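Local coordinates for vacuolar-sorting protein BRO1 (Saccharomyces cerevisiae, PDB 1ZB1) that sorts cargo into multivesicular bodies and recruits the DOA4 deubiquitinase to endosomes, this chain being its Bro1 domain, which may bind SNF7, at residues L267-F279 with L317-P330. Numbering follows the deposited sequence.
Sequences LEEENRVGEAIAF and LIKDNDFIYHESVP
Leu317 fills the hollow between Val273 and Ile277, and the packing is tightest here. Its CD1 presses against Val273 CG1 at 3.4 Å, with CG2 of the same valine a little farther off. The side chains of Leu317 and Ile277 lie antiparallel, CB of Leu317 just 3.4 Å from CG1 of Ile277; both carbon pairs are closer than ordinary van der Waals contact. With CG1 turned away from its own carbonyl carbon (chi1 -67°) and the chain extended beyond it, Ile277 lays CD1 over the backbone of Leu317, 3.6 Å from Leu317 O. The carbonyl oxygen of Leu317 and the amide N of Val273 are buried here without a polar partner, and no hydrogen bond joins the two segments. At the edge of this apolar patch, Leu317 CD2 meets Glu268 OE2, whose carboxylate is held through OE1 by a salt bridge to Lys313. The arrangement belongs to the far tip of the elongated, mostly helical Bro1 domain, where a Schellman motif with Asn271 at its C-prime position ends helix 242-269, Gly274 occupies the N-cap position of helix 275-290, and the end of helix 303-322 runs roughly antiparallel to helix 275-290, at 149° between the short segments. Asn321 brings its amide ND2 into van der Waals contact with Val273 CG1, at 3.5 Å. Past the helix, the backbones come close at Gly274, but the side chains are more exposed and their carbon contacts longer. Val329 sets CG1 3.4 Å from Gly274 O and also touches Ala278 CB, beside which Pro330 places its CD. Gly274, with positive phi and no side chain, lets this extended loop approach, Ser328 O lying 3.9 Å from Gly274 CA. On the exposed flank Glu327 OE1 stands 3.2 Å from Val273 O, two acceptors that do not bond.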
ATOM      1  N   LEU A 267      19.067  -8.499  26.212  1.00 42.97           N
ATOM      2  CA  LEU A 267      20.258  -8.163  26.980  1.00 44.28           C
ATOM      3  C   LEU A 267      20.179  -8.751  28.387  1.00 45.33           C
ATOM      4  O   LEU A 267      21.185  -9.198  28.937  1.00 44.80           O
ATOM      5  CB  LEU A 267      20.430  -6.644  27.053  1.00 44.99           C
ATOM      6  CG  LEU A 267      20.693  -5.951  25.715  1.00 44.26           C
ATOM      7  CD1 LEU A 267      20.808  -4.451  25.928  1.00 44.87           C
ATOM      8  CD2 LEU A 267      21.967  -6.499  25.100  1.00 45.24           C
ATOM      9  N   GLU A 268      18.982  -8.748  28.963  1.00 46.41           N
ATOM     10  CA  GLU A 268      18.777  -9.300  30.298  1.00 48.24           C
ATOM     11  C   GLU A 268      18.947 -10.810  30.232  1.00 49.06           C
ATOM     12  O   GLU A 268      19.386 -11.443  31.191  1.00 48.99           O
ATOM     13  CB  GLU A 268      17.370  -8.979  30.806  1.00 48.42           C
ATOM     14  CG  GLU A 268      16.959  -9.826  32.003  1.00 50.23           C
ATOM     15  CD  GLU A 268      15.545  -9.556  32.462  1.00 51.25           C
ATOM     16  OE1 GLU A 268      14.646  -9.453  31.600  1.00 51.53           O
ATOM     17  OE2 GLU A 268      15.328  -9.459  33.687  1.00 51.99           O
ATOM     18  N   GLU A 269      18.585 -11.374  29.088  1.00 50.20           N
ATOM     19  CA  GLU A 269      18.683 -12.807  28.851  1.00 51.60           C
ATOM     20  C   GLU A 269      20.162 -13.182  28.750  1.00 52.23           C
ATOM     21  O   GLU A 269      20.551 -14.307  29.052  1.00 52.47           O
ATOM     22  CB  GLU A 269      17.948 -13.157  27.554  1.00 51.77           C
ATOM     23  CG  GLU A 269      17.430 -14.582  27.459  1.00 52.36           C
ATOM     24  CD  GLU A 269      16.563 -14.799  26.225  1.00 53.15           C
ATOM     25  OE1 GLU A 269      17.077 -14.634  25.095  1.00 53.23           O
ATOM     26  OE2 GLU A 269      15.367 -15.128  26.386  1.00 52.14           O
ATOM     27  N   GLU A 270      20.982 -12.223  28.327  1.00 53.56           N
ATOM     28  CA  GLU A 270      22.421 -12.430  28.187  1.00 54.43           C
ATOM     29  C   GLU A 270      23.140 -11.941  29.441  1.00 54.84           C
ATOM     30  O   GLU A 270      24.353 -11.739  29.431  1.00 54.17           O
ATOM     31  CB  GLU A 270      22.957 -11.661  26.978  1.00 55.19           C
ATOM     32  CG  GLU A 270      22.338 -12.047  25.646  1.00 58.27           C
ATOM     33  CD  GLU A 270      22.789 -13.407  25.155  1.00 59.32           C
ATOM     34  OE1 GLU A 270      22.459 -14.425  25.800  1.00 59.72           O
ATOM     35  OE2 GLU A 270      23.480 -13.456  24.116  1.00 61.63           O
ATOM     36  N   ASN A 271      22.383 -11.742  30.515  1.00 55.67           N
ATOM     37  CA  ASN A 271      22.946 -11.268  31.774  1.00 57.04           C
ATOM     38  C   ASN A 271      23.737  -9.976  31.604  1.00 57.04           C
ATOM     39  O   ASN A 271      24.751  -9.767  32.274  1.00 56.79           O
ATOM     40  CB  ASN A 271      23.846 -12.338  32.396  1.00 59.08           C
ATOM     41  CG  ASN A 271      23.070 -13.555  32.858  1.00 61.05           C
ATOM     42  OD1 ASN A 271      22.165 -13.451  33.688  1.00 62.94           O
ATOM     43  ND2 ASN A 271      23.423 -14.718  32.325  1.00 61.23           N
ATOM     44  N   ARG A 272      23.282  -9.116  30.699  1.00 56.44           N
ATOM     45  CA  ARG A 272      23.953  -7.844  30.478  1.00 56.41           C
ATOM     46  C   ARG A 272      23.084  -6.696  30.971  1.00 56.69           C
ATOM     47  O   ARG A 272      22.772  -5.762  30.227  1.00 55.57           O
ATOM     48  CB  ARG A 272      24.298  -7.657  28.996  1.00 56.46           C
ATOM     49  CG  ARG A 272      25.567  -8.386  28.577  1.00 56.21           C
ATOM     50  CD  ARG A 272      26.109  -7.865  27.255  1.00 55.69           C
ATOM     51  NE  ARG A 272      25.402  -8.400  26.097  1.00 55.02           N
ATOM     52  CZ  ARG A 272      25.586  -7.975  24.851  1.00 54.95           C
ATOM     53  NH1 ARG A 272      26.451  -6.999  24.601  1.00 55.09           N
ATOM     54  NH2 ARG A 272      24.915  -8.531  23.851  1.00 54.34           N
ATOM     55  N   VAL A 273      22.693  -6.784  32.238  1.00 56.26           N
ATOM     56  CA  VAL A 273      21.871  -5.757  32.860  1.00 56.81           C
ATOM     57  C   VAL A 273      22.696  -4.476  32.860  1.00 56.50           C
ATOM     58  O   VAL A 273      23.911  -4.518  32.674  1.00 57.79           O
ATOM     59  CB  VAL A 273      21.507  -6.147  34.307  1.00 57.60           C
ATOM     60  CG1 VAL A 273      20.514  -5.153  34.884  1.00 58.23           C
ATOM     61  CG2 VAL A 273      20.931  -7.554  34.333  1.00 57.33           C
ATOM     62  N   GLY A 274      22.047  -3.338  33.065  1.00 55.88           N
ATOM     63  CA  GLY A 274      22.776  -2.086  33.052  1.00 55.01           C
ATOM     64  C   GLY A 274      22.845  -1.635  31.610  1.00 53.75           C
ATOM     65  O   GLY A 274      22.579  -0.477  31.288  1.00 53.30           O
ATOM     66  N   GLU A 275      23.218  -2.563  30.735  1.00 52.31           N
ATOM     67  CA  GLU A 275      23.280  -2.279  29.313  1.00 50.12           C
ATOM     68  C   GLU A 275      21.825  -2.383  28.871  1.00 47.28           C
ATOM     69  O   GLU A 275      21.346  -1.599  28.051  1.00 45.30           O
ATOM     70  CB  GLU A 275      24.139  -3.325  28.598  1.00 51.90           C
ATOM     71  CG  GLU A 275      24.388  -3.028  27.133  1.00 53.98           C
ATOM     72  CD  GLU A 275      25.464  -3.915  26.534  1.00 57.12           C
ATOM     73  OE1 GLU A 275      25.285  -5.150  26.522  1.00 59.09           O
ATOM     74  OE2 GLU A 275      26.494  -3.375  26.076  1.00 57.34           O
ATOM     75  N   ALA A 276      21.127  -3.352  29.457  1.00 44.90           N
ATOM     76  CA  ALA A 276      19.718  -3.586  29.178  1.00 42.84           C
ATOM     77  C   ALA A 276      18.911  -2.424  29.746  1.00 42.33           C
ATOM     78  O   ALA A 276      17.950  -1.960  29.134  1.00 41.47           O
ATOM     79  CB  ALA A 276      19.270  -4.893  29.818  1.00 42.29           C
ATOM     80  N   ILE A 277      19.309  -1.966  30.929  1.00 41.91           N
ATOM     81  CA  ILE A 277      18.637  -0.849  31.583  1.00 40.42           C
ATOM     82  C   ILE A 277      18.740   0.392  30.700  1.00 39.39           C
ATOM     83  O   ILE A 277      17.813   1.197  30.629  1.00 37.86           O
ATOM     84  CB  ILE A 277      19.273  -0.561  32.968  1.00 41.29           C
ATOM     85  CG1 ILE A 277      18.995  -1.735  33.910  1.00 40.70           C
ATOM     86  CG2 ILE A 277      18.728   0.742  33.545  1.00 40.39           C
ATOM     87  CD1 ILE A 277      19.706  -1.640  35.243  1.00 43.86           C
ATOM     88  N   ALA A 278      19.873   0.537  30.020  1.00 37.96           N
ATOM     89  CA  ALA A 278      20.090   1.674  29.138  1.00 38.65           C
ATOM     90  C   ALA A 278      19.113   1.634  27.960  1.00 38.81           C
ATOM     91  O   ALA A 278      18.631   2.675  27.511  1.00 38.90           O
ATOM     92  CB  ALA A 278      21.531   1.675  28.633  1.00 39.24           C
ATOM     93  N   PHE A 279      18.820   0.433  27.466  1.00 37.29           N
ATOM     94  CA  PHE A 279      17.897   0.283  26.348  1.00 36.44           C
ATOM     95  C   PHE A 279      16.441   0.417  26.768  1.00 36.21           C
ATOM     96  O   PHE A 279      15.606   0.854  25.978  1.00 34.17           O
ATOM     97  CB  PHE A 279      18.131  -1.049  25.634  1.00 34.77           C
ATOM     98  CG  PHE A 279      19.134  -0.958  24.527  1.00 35.53           C
ATOM     99  CD1 PHE A 279      18.771  -0.439  23.287  1.00 36.26           C
ATOM    100  CD2 PHE A 279      20.455  -1.341  24.733  1.00 35.92           C
ATOM    101  CE1 PHE A 279      19.710  -0.299  22.264  1.00 37.09           C
ATOM    102  CE2 PHE A 279      21.405  -1.207  23.720  1.00 37.34           C
ATOM    103  CZ  PHE A 279      21.030  -0.684  22.482  1.00 38.44           C
ATOM    104  N   LEU A 317      15.257  -4.580  37.015  1.00 55.11           N
ATOM    105  CA  LEU A 317      16.638  -4.484  36.557  1.00 56.45           C
ATOM    106  C   LEU A 317      17.450  -3.553  37.455  1.00 56.59           C
ATOM    107  O   LEU A 317      18.591  -3.853  37.812  1.00 55.95           O
ATOM    108  CB  LEU A 317      16.684  -3.968  35.114  1.00 57.30           C
ATOM    109  CG  LEU A 317      16.289  -4.907  33.967  1.00 58.23           C
ATOM    110  CD1 LEU A 317      17.412  -5.891  33.700  1.00 59.20           C
ATOM    111  CD2 LEU A 317      15.000  -5.632  34.304  1.00 59.47           C
ATOM    112  N   ILE A 318      16.855  -2.423  37.815  1.00 57.24           N
ATOM    113  CA  ILE A 318      17.521  -1.443  38.661  1.00 58.07           C
ATOM    114  C   ILE A 318      17.781  -1.968  40.074  1.00 59.63           C
ATOM    115  O   ILE A 318      18.881  -1.811  40.606  1.00 58.63           O
ATOM    116  CB  ILE A 318      16.694  -0.141  38.735  1.00 57.48           C
ATOM    117  CG1 ILE A 318      16.636   0.503  37.347  1.00 56.84           C
ATOM    118  CG2 ILE A 318      17.310   0.819  39.744  1.00 55.91           C
ATOM    119  CD1 ILE A 318      15.733   1.711  37.259  1.00 56.85           C
ATOM    120  N   LYS A 319      16.773  -2.589  40.678  1.00 61.83           N
ATOM    121  CA  LYS A 319      16.918  -3.132  42.027  1.00 64.20           C
ATOM    122  C   LYS A 319      18.056  -4.143  42.081  1.00 65.79           C
ATOM    123  O   LYS A 319      19.044  -3.946  42.790  1.00 66.46           O
ATOM    124  CB  LYS A 319      15.621  -3.807  42.476  1.00 64.45           C
ATOM    125  CG  LYS A 319      15.724  -4.486  43.831  1.00 65.69           C
ATOM    126  CD  LYS A 319      14.428  -5.192  44.195  1.00 66.15           C
ATOM    127  CE  LYS A 319      14.569  -5.958  45.502  1.00 66.99           C
ATOM    128  NZ  LYS A 319      13.310  -6.672  45.862  1.00 67.57           N
ATOM    129  N   ASP A 320      17.910  -5.226  41.326  1.00 67.03           N
ATOM    130  CA  ASP A 320      18.924  -6.271  41.284  1.00 68.01           C
ATOM    131  C   ASP A 320      20.136  -5.809  40.484  1.00 68.52           C
ATOM    132  O   ASP A 320      20.539  -6.466  39.524  1.00 69.37           O
ATOM    133  CB  ASP A 320      18.352  -7.542  40.646  1.00 68.59           C
ATOM    134  CG  ASP A 320      17.041  -7.975  41.275  1.00 68.81           C
ATOM    135  OD1 ASP A 320      16.999  -8.154  42.511  1.00 69.34           O
ATOM    136  OD2 ASP A 320      16.053  -8.141  40.529  1.00 69.10           O
ATOM    137  N   ASN A 321      20.712  -4.676  40.875  1.00 68.68           N
ATOM    138  CA  ASN A 321      21.881  -4.149  40.180  1.00 68.97           C
ATOM    139  C   ASN A 321      22.579  -3.051  40.973  1.00 69.65           C
ATOM    140  O   ASN A 321      23.806  -2.947  40.951  1.00 69.57           O
ATOM    141  CB  ASN A 321      21.484  -3.619  38.801  1.00 68.39           C
ATOM    142  CG  ASN A 321      22.678  -3.149  37.992  1.00 68.13           C
ATOM    143  OD1 ASN A 321      23.255  -2.099  38.266  1.00 68.39           O
ATOM    144  ND2 ASN A 321      23.061  -3.937  36.994  1.00 69.00           N
ATOM    145  N   ASP A 322      21.800  -2.229  41.671  1.00 70.54           N
ATOM    146  CA  ASP A 322      22.372  -1.151  42.470  1.00 71.63           C
ATOM    147  C   ASP A 322      23.114  -1.701  43.679  1.00 72.31           C
ATOM    148  O   ASP A 322      23.960  -1.020  44.259  1.00 72.38           O
ATOM    149  CB  ASP A 322      21.281  -0.186  42.947  1.00 71.12           C
ATOM    150  CG  ASP A 322      20.759   0.702  41.838  1.00 70.62           C
ATOM    151  OD1 ASP A 322      21.577   1.383  41.184  1.00 69.59           O
ATOM    152  OD2 ASP A 322      19.530   0.724  41.627  1.00 70.63           O
ATOM    153  N   PHE A 323      22.796  -2.935  44.056  1.00 73.22           N
ATOM    154  CA  PHE A 323      23.435  -3.560  45.207  1.00 74.61           C
ATOM    155  C   PHE A 323      23.609  -5.067  45.048  1.00 75.19           C
ATOM    156  O   PHE A 323      23.689  -5.801  46.035  1.00 75.38           O
ATOM    157  CB  PHE A 323      22.627  -3.249  46.473  1.00 75.27           C
ATOM    158  CG  PHE A 323      21.170  -3.608  46.373  1.00 75.57           C
ATOM    159  CD1 PHE A 323      20.754  -4.930  46.480  1.00 75.85           C
ATOM    160  CD2 PHE A 323      20.213  -2.620  46.163  1.00 75.97           C
ATOM    161  CE1 PHE A 323      19.405  -5.267  46.379  1.00 76.37           C
ATOM    162  CE2 PHE A 323      18.862  -2.945  46.061  1.00 76.45           C
ATOM    163  CZ  PHE A 323      18.456  -4.272  46.169  1.00 76.74           C
ATOM    164  N   ILE A 324      23.673  -5.527  43.801  1.00 75.60           N
ATOM    165  CA  ILE A 324      23.841  -6.949  43.523  1.00 75.87           C
ATOM    166  C   ILE A 324      24.660  -7.174  42.250  1.00 76.41           C
ATOM    167  O   ILE A 324      25.519  -8.053  42.208  1.00 76.85           O
ATOM    168  CB  ILE A 324      22.475  -7.654  43.383  1.00 75.48           C
ATOM    169  CG1 ILE A 324      21.653  -7.459  44.659  1.00 75.31           C
ATOM    170  CG2 ILE A 324      22.676  -9.134  43.151  1.00 75.74           C
ATOM    171  CD1 ILE A 324      20.268  -8.074  44.608  1.00 75.89           C
ATOM    172  N   TYR A 325      24.386  -6.382  41.217  1.00 76.85           N
ATOM    173  CA  TYR A 325      25.112  -6.482  39.951  1.00 77.44           C
ATOM    174  C   TYR A 325      25.652  -5.109  39.558  1.00 77.29           C
ATOM    175  O   TYR A 325      25.273  -4.564  38.520  1.00 77.71           O
ATOM    176  CB  TYR A 325      24.199  -6.983  38.823  1.00 78.12           C
ATOM    177  CG  TYR A 325      23.625  -8.368  39.011  1.00 79.29           C
ATOM    178  CD1 TYR A 325      22.541  -8.589  39.859  1.00 79.71           C
ATOM    179  CD2 TYR A 325      24.154  -9.459  38.320  1.00 80.00           C
ATOM    180  CE1 TYR A 325      21.995  -9.861  40.014  1.00 80.32           C
ATOM    181  CE2 TYR A 325      23.617 -10.736  38.469  1.00 80.38           C
ATOM    182  CZ  TYR A 325      22.538 -10.929  39.317  1.00 80.66           C
ATOM    183  OH  TYR A 325      22.002 -12.187  39.466  1.00 81.30           O
ATOM    184  N   HIS A 326      26.533  -4.552  40.383  1.00 76.50           N
ATOM    185  CA  HIS A 326      27.105  -3.237  40.109  1.00 75.97           C
ATOM    186  C   HIS A 326      27.705  -3.126  38.710  1.00 75.54           C
ATOM    187  O   HIS A 326      28.850  -3.516  38.480  1.00 74.96           O
ATOM    188  CB  HIS A 326      28.176  -2.895  41.148  1.00 76.93           C
ATOM    189  CG  HIS A 326      27.646  -2.757  42.540  1.00 77.19           C
ATOM    190  ND1 HIS A 326      26.987  -3.778  43.191  1.00 77.33           N
ATOM    191  CD2 HIS A 326      27.684  -1.720  43.409  1.00 77.44           C
ATOM    192  CE1 HIS A 326      26.641  -3.376  44.400  1.00 77.43           C
ATOM    193  NE2 HIS A 326      27.053  -2.132  44.558  1.00 77.87           N
ATOM    194  N   GLU A 327      26.918  -2.589  37.781  1.00 75.17           N
ATOM    195  CA  GLU A 327      27.352  -2.403  36.402  1.00 74.30           C
ATOM    196  C   GLU A 327      26.972  -1.005  35.933  1.00 73.87           C
ATOM    197  O   GLU A 327      25.918  -0.484  36.297  1.00 73.70           O
ATOM    198  CB  GLU A 327      26.697  -3.438  35.486  1.00 74.48           C
ATOM    199  CG  GLU A 327      27.116  -4.871  35.754  1.00 75.76           C
ATOM    200  CD  GLU A 327      26.486  -5.848  34.782  1.00 76.54           C
ATOM    201  OE1 GLU A 327      26.703  -5.693  33.561  1.00 77.26           O
ATOM    202  OE2 GLU A 327      25.776  -6.771  35.235  1.00 76.81           O
ATOM    203  N   SER A 328      27.835  -0.401  35.126  1.00 73.33           N
ATOM    204  CA  SER A 328      27.574   0.937  34.617  1.00 73.49           C
ATOM    205  C   SER A 328      26.454   0.908  33.583  1.00 73.39           C
ATOM    206  O   SER A 328      26.121  -0.146  33.036  1.00 72.91           O
ATOM    207  CB  SER A 328      28.841   1.526  33.994  1.00 73.67           C
ATOM    208  OG  SER A 328      29.311   0.718  32.931  1.00 73.98           O
ATOM    209  N   VAL A 329      25.873   2.073  33.327  1.00 73.27           N
ATOM    210  CA  VAL A 329      24.792   2.202  32.361  1.00 73.24           C
ATOM    211  C   VAL A 329      25.202   3.198  31.283  1.00 73.85           C
ATOM    212  O   VAL A 329      25.288   4.399  31.539  1.00 74.23           O
ATOM    213  CB  VAL A 329      23.498   2.698  33.042  1.00 72.54           C
ATOM    214  CG1 VAL A 329      22.390   2.853  32.013  1.00 72.14           C
ATOM    215  CG2 VAL A 329      23.081   1.724  34.132  1.00 71.94           C
ATOM    216  N   PRO A 330      25.468   2.709  30.062  1.00 74.44           N
ATOM    217  CA  PRO A 330      25.870   3.583  28.955  1.00 75.36           C
ATOM    218  C   PRO A 330      24.988   4.826  28.847  1.00 76.72           C
ATOM    219  O   PRO A 330      23.764   4.745  28.981  1.00 77.03           O
ATOM    220  CB  PRO A 330      25.742   2.669  27.740  1.00 74.73           C
ATOM    221  CG  PRO A 330      26.127   1.338  28.300  1.00 74.07           C
ATOM    222  CD  PRO A 330      25.375   1.307  29.615  1.00 74.13           C
TER